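Local coordinates for protein tryptophan--tRNA ligase (Pyrococcus horikoshii, PDB 3JXE) that catalyses the ATP-dependent joining of L-tryptophan to its cognate tRNA, releasing AMP and diphosphate, at residues A133-F145 against H350-F364. Numbering follows the deposited sequence.
Sequences AYDNILDIIAVGF and HQRRRKKAEKLVEKF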
ATOM      1  N   ALA B 133      -4.967  11.833 -14.001  1.00 67.10           N
ATOM      2  CA  ALA B 133      -6.101  11.133 -13.414  1.00 67.32           C
ATOM      3  C   ALA B 133      -7.380  11.932 -13.627  1.00 67.52           C
ATOM      4  O   ALA B 133      -8.347  11.407 -14.178  1.00 67.53           O
ATOM      5  CB  ALA B 133      -5.870  10.875 -11.940  1.00 67.25           C
ATOM      6  N   TYR B 134      -7.364  13.201 -13.219  1.00 67.77           N
ATOM      7  CA  TYR B 134      -8.510  14.095 -13.398  1.00 68.01           C
ATOM      8  C   TYR B 134      -8.951  14.171 -14.863  1.00 68.07           C
ATOM      9  O   TYR B 134     -10.142  14.078 -15.166  1.00 68.06           O
ATOM     10  CB  TYR B 134      -8.219  15.500 -12.848  1.00 68.07           C
ATOM     11  CG  TYR B 134      -9.378  16.459 -13.031  1.00 68.53           C
ATOM     12  CD1 TYR B 134     -10.456  16.457 -12.144  1.00 68.99           C
ATOM     13  CD2 TYR B 134      -9.409  17.352 -14.106  1.00 68.92           C
ATOM     14  CE1 TYR B 134     -11.533  17.324 -12.317  1.00 69.47           C
ATOM     15  CE2 TYR B 134     -10.479  18.223 -14.288  1.00 69.42           C
ATOM     16  CZ  TYR B 134     -11.537  18.205 -13.389  1.00 69.72           C
ATOM     17  OH  TYR B 134     -12.599  19.065 -13.561  1.00 70.10           O
ATOM     18  N   ASP B 135      -7.977  14.336 -15.758  1.00 68.15           N
ATOM     19  CA  ASP B 135      -8.228  14.401 -17.194  1.00 68.23           C
ATOM     20  C   ASP B 135      -8.951  13.152 -17.700  1.00 68.26           C
ATOM     21  O   ASP B 135      -9.921  13.248 -18.455  1.00 68.27           O
ATOM     22  CB  ASP B 135      -6.910  14.588 -17.947  1.00 68.29           C
ATOM     23  CG  ASP B 135      -7.109  14.729 -19.442  1.00 68.46           C
ATOM     24  OD1 ASP B 135      -7.414  15.853 -19.896  1.00 68.80           O
ATOM     25  OD2 ASP B 135      -6.959  13.717 -20.162  1.00 68.48           O
ATOM     26  N   ASN B 136      -8.470  11.986 -17.273  1.00 68.32           N
ATOM     27  CA  ASN B 136      -9.047  10.705 -17.675  1.00 68.33           C
ATOM     28  C   ASN B 136     -10.453  10.486 -17.115  1.00 68.32           C
ATOM     29  O   ASN B 136     -11.302   9.904 -17.794  1.00 68.26           O
ATOM     30  CB  ASN B 136      -8.127   9.547 -17.272  1.00 68.40           C
ATOM     31  CG  ASN B 136      -6.840   9.489 -18.097  1.00 68.50           C
ATOM     32  OD1 ASN B 136      -6.002   8.612 -17.884  1.00 68.51           O
ATOM     33  ND2 ASN B 136      -6.681  10.415 -19.040  1.00 68.59           N
ATOM     34  N   ILE B 137     -10.689  10.957 -15.886  1.00 68.33           N
ATOM     35  CA  ILE B 137     -12.013  10.888 -15.252  1.00 68.39           C
ATOM     36  C   ILE B 137     -13.070  11.548 -16.143  1.00 68.51           C
ATOM     37  O   ILE B 137     -14.149  10.986 -16.354  1.00 68.53           O
ATOM     38  CB  ILE B 137     -12.051  11.568 -13.844  1.00 68.40           C
ATOM     39  CG1 ILE B 137     -10.856  11.170 -12.963  1.00 68.21           C
ATOM     40  CG2 ILE B 137     -13.377  11.290 -13.131  1.00 68.26           C
ATOM     41  CD1 ILE B 137     -10.879   9.762 -12.438  1.00 67.93           C
ATOM     42  N   LEU B 138     -12.743  12.733 -16.664  1.00 68.56           N
ATOM     43  CA  LEU B 138     -13.645  13.487 -17.539  1.00 68.57           C
ATOM     44  C   LEU B 138     -14.077  12.660 -18.747  1.00 68.64           C
ATOM     45  O   LEU B 138     -15.259  12.625 -19.083  1.00 68.68           O
ATOM     46  CB  LEU B 138     -13.002  14.805 -17.996  1.00 68.55           C
ATOM     47  CG  LEU B 138     -12.487  15.801 -16.947  1.00 68.55           C
ATOM     48  CD1 LEU B 138     -11.744  16.951 -17.613  1.00 68.37           C
ATOM     49  CD2 LEU B 138     -13.600  16.330 -16.053  1.00 68.43           C
ATOM     50  N   ASP B 139     -13.116  11.989 -19.381  1.00 68.73           N
ATOM     51  CA  ASP B 139     -13.395  11.097 -20.506  1.00 68.90           C
ATOM     52  C   ASP B 139     -14.268   9.916 -20.101  1.00 68.87           C
ATOM     53  O   ASP B 139     -15.164   9.514 -20.847  1.00 68.86           O
ATOM     54  CB  ASP B 139     -12.093  10.577 -21.110  1.00 69.03           C
ATOM     55  CG  ASP B 139     -11.325  11.651 -21.842  1.00 69.63           C
ATOM     56  OD1 ASP B 139     -10.284  12.095 -21.311  1.00 70.40           O
ATOM     57  OD2 ASP B 139     -11.769  12.057 -22.941  1.00 70.06           O
ATOM     58  N   ILE B 140     -13.996   9.365 -18.920  1.00 68.83           N
ATOM     59  CA  ILE B 140     -14.727   8.208 -18.408  1.00 68.81           C
ATOM     60  C   ILE B 140     -16.163   8.579 -18.026  1.00 68.83           C
ATOM     61  O   ILE B 140     -17.099   7.844 -18.340  1.00 68.73           O
ATOM     62  CB  ILE B 140     -13.969   7.533 -17.233  1.00 68.82           C
ATOM     63  CG1 ILE B 140     -12.657   6.922 -17.737  1.00 68.63           C
ATOM     64  CG2 ILE B 140     -14.827   6.454 -16.566  1.00 68.86           C
ATOM     65  CD1 ILE B 140     -11.623   6.686 -16.656  1.00 68.39           C
ATOM     66  N   ILE B 141     -16.331   9.729 -17.373  1.00 68.91           N
ATOM     67  CA  ILE B 141     -17.662  10.240 -17.032  1.00 69.05           C
ATOM     68  C   ILE B 141     -18.461  10.585 -18.294  1.00 69.25           C
ATOM     69  O   ILE B 141     -19.684  10.425 -18.322  1.00 69.38           O
ATOM     70  CB  ILE B 141     -17.595  11.454 -16.068  1.00 68.97           C
ATOM     71  CG1 ILE B 141     -16.997  11.034 -14.722  1.00 68.76           C
ATOM     72  CG2 ILE B 141     -18.985  12.065 -15.854  1.00 68.96           C
ATOM     73  CD1 ILE B 141     -16.826  12.166 -13.736  1.00 68.33           C
ATOM     74  N   ALA B 142     -17.757  11.028 -19.336  1.00 69.39           N
ATOM     75  CA  ALA B 142     -18.375  11.376 -20.621  1.00 69.55           C
ATOM     76  C   ALA B 142     -19.081  10.204 -21.312  1.00 69.70           C
ATOM     77  O   ALA B 142     -19.925  10.412 -22.185  1.00 69.80           O
ATOM     78  CB  ALA B 142     -17.348  11.999 -21.552  1.00 69.53           C
ATOM     79  N   VAL B 143     -18.733   8.979 -20.922  1.00 69.87           N
ATOM     80  CA  VAL B 143     -19.378   7.784 -21.464  1.00 70.07           C
ATOM     81  C   VAL B 143     -20.818   7.685 -20.954  1.00 70.34           C
ATOM     82  O   VAL B 143     -21.716   7.261 -21.686  1.00 70.43           O
ATOM     83  CB  VAL B 143     -18.588   6.496 -21.125  1.00 70.01           C
ATOM     84  CG1 VAL B 143     -19.171   5.292 -21.856  1.00 69.84           C
ATOM     85  CG2 VAL B 143     -17.122   6.660 -21.490  1.00 69.98           C
ATOM     86  N   GLY B 144     -21.029   8.092 -19.703  1.00 70.57           N
ATOM     87  CA  GLY B 144     -22.361   8.119 -19.105  1.00 70.85           C
ATOM     88  C   GLY B 144     -22.690   6.881 -18.294  1.00 71.05           C
ATOM     89  O   GLY B 144     -23.175   5.888 -18.837  1.00 71.01           O
ATOM     90  N   PHE B 145     -22.422   6.950 -16.992  1.00 71.29           N
ATOM     91  CA  PHE B 145     -22.733   5.866 -16.059  1.00 71.52           C
ATOM     92  C   PHE B 145     -23.779   6.323 -15.044  1.00 71.78           C
ATOM     93  O   PHE B 145     -23.985   7.526 -14.860  1.00 71.86           O
ATOM     94  CB  PHE B 145     -21.468   5.406 -15.326  1.00 71.44           C
ATOM     95  CG  PHE B 145     -20.377   4.910 -16.237  1.00 71.29           C
ATOM     96  CD1 PHE B 145     -19.268   5.702 -16.506  1.00 71.02           C
ATOM     97  CD2 PHE B 145     -20.458   3.651 -16.823  1.00 71.23           C
ATOM     98  CE1 PHE B 145     -18.257   5.247 -17.345  1.00 70.91           C
ATOM     99  CE2 PHE B 145     -19.448   3.189 -17.663  1.00 71.00           C
ATOM    100  CZ  PHE B 145     -18.348   3.990 -17.925  1.00 70.89           C
ATOM    101  N   HIS B 350     -18.298  13.105 -27.980  1.00 82.49           N
ATOM    102  CA  HIS B 350     -17.571  12.772 -26.754  1.00 82.36           C
ATOM    103  C   HIS B 350     -17.018  14.017 -26.062  1.00 82.38           C
ATOM    104  O   HIS B 350     -17.164  14.166 -24.848  1.00 82.30           O
ATOM    105  CB  HIS B 350     -16.444  11.767 -27.030  1.00 82.29           C
ATOM    106  CG  HIS B 350     -15.630  11.426 -25.818  1.00 82.04           C
ATOM    107  ND1 HIS B 350     -16.026  10.480 -24.896  1.00 81.61           N
ATOM    108  CD2 HIS B 350     -14.446  11.914 -25.373  1.00 81.75           C
ATOM    109  CE1 HIS B 350     -15.120  10.397 -23.937  1.00 81.53           C
ATOM    110  NE2 HIS B 350     -14.151  11.257 -24.201  1.00 81.41           N
ATOM    111  N   GLN B 351     -16.395  14.902 -26.839  1.00 82.48           N
ATOM    112  CA  GLN B 351     -15.818  16.144 -26.313  1.00 82.62           C
ATOM    113  C   GLN B 351     -16.881  17.107 -25.787  1.00 82.77           C
ATOM    114  O   GLN B 351     -16.619  17.887 -24.870  1.00 82.74           O
ATOM    115  CB  GLN B 351     -14.944  16.829 -27.367  1.00 82.56           C
ATOM    116  CG  GLN B 351     -13.587  16.168 -27.563  1.00 82.43           C
ATOM    117  CD  GLN B 351     -12.963  16.475 -28.912  1.00 82.19           C
ATOM    118  OE1 GLN B 351     -12.907  17.629 -29.341  1.00 82.14           O
ATOM    119  NE2 GLN B 351     -12.482  15.439 -29.587  1.00 82.24           N
ATOM    120  N   ARG B 352     -18.072  17.046 -26.381  1.00 82.98           N
ATOM    121  CA  ARG B 352     -19.230  17.796 -25.906  1.00 83.23           C
ATOM    122  C   ARG B 352     -19.634  17.312 -24.512  1.00 83.23           C
ATOM    123  O   ARG B 352     -19.805  18.117 -23.594  1.00 83.25           O
ATOM    124  CB  ARG B 352     -20.396  17.642 -26.890  1.00 83.34           C
ATOM    125  CG  ARG B 352     -21.710  18.251 -26.431  1.00 84.00           C
ATOM    126  CD  ARG B 352     -22.880  17.663 -27.203  1.00 85.31           C
ATOM    127  NE  ARG B 352     -24.145  17.863 -26.495  1.00 86.66           N
ATOM    128  CZ  ARG B 352     -24.683  16.994 -25.638  1.00 87.29           C
ATOM    129  NH1 ARG B 352     -24.077  15.842 -25.371  1.00 87.36           N
ATOM    130  NH2 ARG B 352     -25.838  17.276 -25.048  1.00 87.61           N
ATOM    131  N   ARG B 353     -19.766  15.992 -24.369  1.00 83.29           N
ATOM    132  CA  ARG B 353     -20.134  15.354 -23.102  1.00 83.32           C
ATOM    133  C   ARG B 353     -19.011  15.448 -22.073  1.00 83.35           C
ATOM    134  O   ARG B 353     -19.251  15.381 -20.866  1.00 83.33           O
ATOM    135  CB  ARG B 353     -20.511  13.886 -23.332  1.00 83.28           C
ATOM    136  CG  ARG B 353     -21.656  13.681 -24.318  1.00 83.44           C
ATOM    137  CD  ARG B 353     -22.061  12.222 -24.435  1.00 83.86           C
ATOM    138  NE  ARG B 353     -22.798  11.765 -23.258  1.00 84.36           N
ATOM    139  CZ  ARG B 353     -23.471  10.618 -23.185  1.00 84.75           C
ATOM    140  NH1 ARG B 353     -23.514   9.792 -24.226  1.00 85.19           N
ATOM    141  NH2 ARG B 353     -24.107  10.297 -22.065  1.00 84.75           N
ATOM    142  N   ARG B 354     -17.787  15.607 -22.571  1.00 83.43           N
ATOM    143  CA  ARG B 354     -16.596  15.746 -21.743  1.00 83.48           C
ATOM    144  C   ARG B 354     -16.608  17.057 -20.956  1.00 83.66           C
ATOM    145  O   ARG B 354     -16.126  17.109 -19.824  1.00 83.67           O
ATOM    146  CB  ARG B 354     -15.352  15.677 -22.627  1.00 83.40           C
ATOM    147  CG  ARG B 354     -14.079  15.298 -21.914  1.00 83.11           C
ATOM    148  CD  ARG B 354     -12.902  15.330 -22.872  1.00 82.60           C
ATOM    149  NE  ARG B 354     -11.654  14.971 -22.205  1.00 82.16           N
ATOM    150  CZ  ARG B 354     -10.894  15.821 -21.521  1.00 82.00           C
ATOM    151  NH1 ARG B 354      -9.782  15.392 -20.950  1.00 81.63           N
ATOM    152  NH2 ARG B 354     -11.244  17.096 -21.403  1.00 82.33           N
ATOM    153  N   LYS B 355     -17.156  18.108 -21.562  1.00 83.89           N
ATOM    154  CA  LYS B 355     -17.262  19.410 -20.906  1.00 84.14           C
ATOM    155  C   LYS B 355     -18.357  19.412 -19.837  1.00 84.16           C
ATOM    156  O   LYS B 355     -18.206  20.042 -18.787  1.00 84.18           O
ATOM    157  CB  LYS B 355     -17.506  20.521 -21.931  1.00 84.21           C
ATOM    158  CG  LYS B 355     -17.222  21.919 -21.396  1.00 84.70           C
ATOM    159  CD  LYS B 355     -17.567  22.995 -22.411  1.00 85.54           C
ATOM    160  CE  LYS B 355     -17.322  24.380 -21.832  1.00 85.94           C
ATOM    161  NZ  LYS B 355     -17.654  25.452 -22.810  1.00 86.38           N
ATOM    162  N   LYS B 356     -19.452  18.705 -20.114  1.00 84.19           N
ATOM    163  CA  LYS B 356     -20.550  18.538 -19.158  1.00 84.22           C
ATOM    164  C   LYS B 356     -20.144  17.638 -17.990  1.00 84.12           C
ATOM    165  O   LYS B 356     -20.717  17.724 -16.899  1.00 84.11           O
ATOM    166  CB  LYS B 356     -21.786  17.958 -19.851  1.00 84.31           C
ATOM    167  CG  LYS B 356     -22.536  18.943 -20.734  1.00 84.80           C
ATOM    168  CD  LYS B 356     -23.837  18.340 -21.247  1.00 85.62           C
ATOM    169  CE  LYS B 356     -24.676  19.375 -21.982  1.00 86.07           C
ATOM    170  NZ  LYS B 356     -26.023  18.844 -22.337  1.00 86.45           N
ATOM    171  N   ALA B 357     -19.152  16.782 -18.237  1.00 83.98           N
ATOM    172  CA  ALA B 357     -18.640  15.833 -17.248  1.00 83.78           C
ATOM    173  C   ALA B 357     -17.912  16.512 -16.090  1.00 83.64           C
ATOM    174  O   ALA B 357     -17.839  15.957 -14.992  1.00 83.62           O
ATOM    175  CB  ALA B 357     -17.726  14.823 -17.921  1.00 83.79           C
ATOM    176  N   GLU B 358     -17.384  17.710 -16.342  1.00 83.46           N
ATOM    177  CA  GLU B 358     -16.632  18.478 -15.344  1.00 83.32           C
ATOM    178  C   GLU B 358     -17.457  18.777 -14.096  1.00 83.12           C
ATOM    179  O   GLU B 358     -16.912  18.937 -13.004  1.00 83.09           O
ATOM    180  CB  GLU B 358     -16.122  19.789 -15.947  1.00 83.38           C
ATOM    181  CG  GLU B 358     -15.234  19.619 -17.174  1.00 83.80           C
ATOM    182  CD  GLU B 358     -14.751  20.943 -17.740  1.00 84.45           C
ATOM    183  OE1 GLU B 358     -14.077  21.701 -17.006  1.00 84.71           O
ATOM    184  OE2 GLU B 358     -15.038  21.223 -18.924  1.00 84.75           O
ATOM    185  N   LYS B 359     -18.773  18.848 -14.277  1.00 82.93           N
ATOM    186  CA  LYS B 359     -19.708  19.151 -13.197  1.00 82.77           C
ATOM    187  C   LYS B 359     -20.038  17.912 -12.367  1.00 82.45           C
ATOM    188  O   LYS B 359     -20.314  18.015 -11.172  1.00 82.47           O
ATOM    189  CB  LYS B 359     -20.995  19.752 -13.769  1.00 82.90           C
ATOM    190  CG  LYS B 359     -20.788  21.043 -14.559  1.00 83.41           C
ATOM    191  CD  LYS B 359     -21.953  21.316 -15.501  1.00 84.16           C
ATOM    192  CE  LYS B 359     -21.674  22.527 -16.388  1.00 84.41           C
ATOM    193  NZ  LYS B 359     -22.736  22.712 -17.419  1.00 84.44           N
ATOM    194  N   LEU B 360     -19.998  16.746 -13.008  1.00 82.05           N
ATOM    195  CA  LEU B 360     -20.400  15.486 -12.379  1.00 81.62           C
ATOM    196  C   LEU B 360     -19.290  14.785 -11.588  1.00 81.29           C
ATOM    197  O   LEU B 360     -19.540  13.756 -10.954  1.00 81.25           O
ATOM    198  CB  LEU B 360     -20.974  14.529 -13.431  1.00 81.64           C
ATOM    199  CG  LEU B 360     -22.305  14.887 -14.101  1.00 81.61           C
ATOM    200  CD1 LEU B 360     -22.507  14.047 -15.354  1.00 81.57           C
ATOM    201  CD2 LEU B 360     -23.484  14.724 -13.142  1.00 81.58           C
ATOM    202  N   VAL B 361     -18.079  15.343 -11.622  1.00 80.85           N
ATOM    203  CA  VAL B 361     -16.903  14.721 -10.995  1.00 80.41           C
ATOM    204  C   VAL B 361     -17.093  14.472  -9.498  1.00 80.16           C
ATOM    205  O   VAL B 361     -16.870  13.360  -9.020  1.00 80.18           O
ATOM    206  CB  VAL B 361     -15.606  15.535 -11.255  1.00 80.39           C
ATOM    207  CG1 VAL B 361     -14.446  15.001 -10.424  1.00 80.32           C
ATOM    208  CG2 VAL B 361     -15.247  15.506 -12.730  1.00 80.33           C
ATOM    209  N   GLU B 362     -17.522  15.504  -8.774  1.00 79.82           N
ATOM    210  CA  GLU B 362     -17.754  15.412  -7.332  1.00 79.50           C
ATOM    211  C   GLU B 362     -18.755  14.308  -6.973  1.00 79.17           C
ATOM    212  O   GLU B 362     -18.600  13.628  -5.958  1.00 79.08           O
ATOM    213  CB  GLU B 362     -18.223  16.765  -6.785  1.00 79.56           C
ATOM    214  CG  GLU B 362     -18.309  16.832  -5.266  1.00 79.87           C
ATOM    215  CD  GLU B 362     -18.626  18.222  -4.752  1.00 80.26           C
ATOM    216  OE1 GLU B 362     -17.785  19.132  -4.924  1.00 80.40           O
ATOM    217  OE2 GLU B 362     -19.715  18.401  -4.162  1.00 80.37           O
ATOM    218  N   LYS B 363     -19.767  14.137  -7.820  1.00 78.85           N
ATOM    219  CA  LYS B 363     -20.806  13.129  -7.618  1.00 78.51           C
ATOM    220  C   LYS B 363     -20.253  11.706  -7.762  1.00 78.20           C
ATOM    221  O   LYS B 363     -20.459  10.868  -6.881  1.00 78.19           O
ATOM    222  CB  LYS B 363     -21.966  13.367  -8.593  1.00 78.56           C
ATOM    223  CG  LYS B 363     -23.259  12.649  -8.239  1.00 78.81           C
ATOM    224  CD  LYS B 363     -24.438  13.220  -9.022  1.00 79.38           C
ATOM    225  CE  LYS B 363     -25.754  12.539  -8.655  1.00 79.71           C
ATOM    226  NZ  LYS B 363     -26.153  12.762  -7.233  1.00 79.90           N
ATOM    227  N   PHE B 364     -19.540  11.448  -8.858  1.00 77.73           N
ATOM    228  CA  PHE B 364     -18.974  10.123  -9.135  1.00 77.24           C
ATOM    229  C   PHE B 364     -17.820   9.730  -8.207  1.00 76.98           C
ATOM    230  O   PHE B 364     -17.509   8.545  -8.070  1.00 76.91           O
ATOM    231  CB  PHE B 364     -18.523  10.021 -10.593  1.00 77.18           C
ATOM    232  CG  PHE B 364     -19.648   9.806 -11.563  1.00 76.97           C
ATOM    233  CD1 PHE B 364     -20.169   8.531 -11.771  1.00 76.76           C
ATOM    234  CD2 PHE B 364     -20.179  10.872 -12.280  1.00 76.84           C
ATOM    235  CE1 PHE B 364     -21.211   8.325 -12.673  1.00 76.73           C
ATOM    236  CE2 PHE B 364     -21.220  10.678 -13.185  1.00 76.80           C
ATOM    237  CZ  PHE B 364     -21.737   9.400 -13.382  1.00 76.73           C
TER
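Ile141 and Leu138 enter helix 350-364 as two successive knobs, a worked example of how helices crossing steeply, here at 112°, can still interlock. Ile141 fills a hole made by Ala357, Leu360, Val361 and Phe364. Its two branches divide the work: Ile141 CG2, set anti to the backbone N while CG1 lies beside it (chi1 -64°), is placed 3.7 Å from Ala357 CB and also meets the Phe364 ring, while CD1 runs on to Val361. One turn earlier, Leu138 settles among Arg354, Ala357, Glu358 and Val361, Leu138 CD2 lying 3.8 Å from Val361 CG2. The small Ala142 and Ala357 are consistent with the close approach of the backbones, 4.8 Å between Ala142 CA and Arg354 CA; Ala142 CB rests against His350 CE1. Beyond Ile141, the edge of the Phe364 ring faces the carbonyl oxygen of Phe145.

Farther out, Arg354 stretches from CG to NE past Leu138, whose CB lies over one guanidinium face, and delivers its edge to two carboxylates. Arg354 NH1 forms a salt bridge with Asp135 OD1, and Arg354 NE lies 3.0 Å from Asp139 OD2 in another; both bonds are bent and weak. The same Asp139 OD2 turns its anti lone pair to His350 NE2, 2.8 Å away, with carboxylate and imidazole only 4° from coplanar, which probably fixes the ring's rotation. With an alanine in place of Arg354, the Asp135 and Asp139 carboxylates would probably lose their shared positive mate, and one side of Leu138 its cover.

Helix 126-141 belongs to the beta-alpha-beta crossover between adjacent parallel strands 108-112 and 150-154 of the Rossmann fold; helix 332-367 packs across it, knobs into holes, and reaches the edge strand through Phe364.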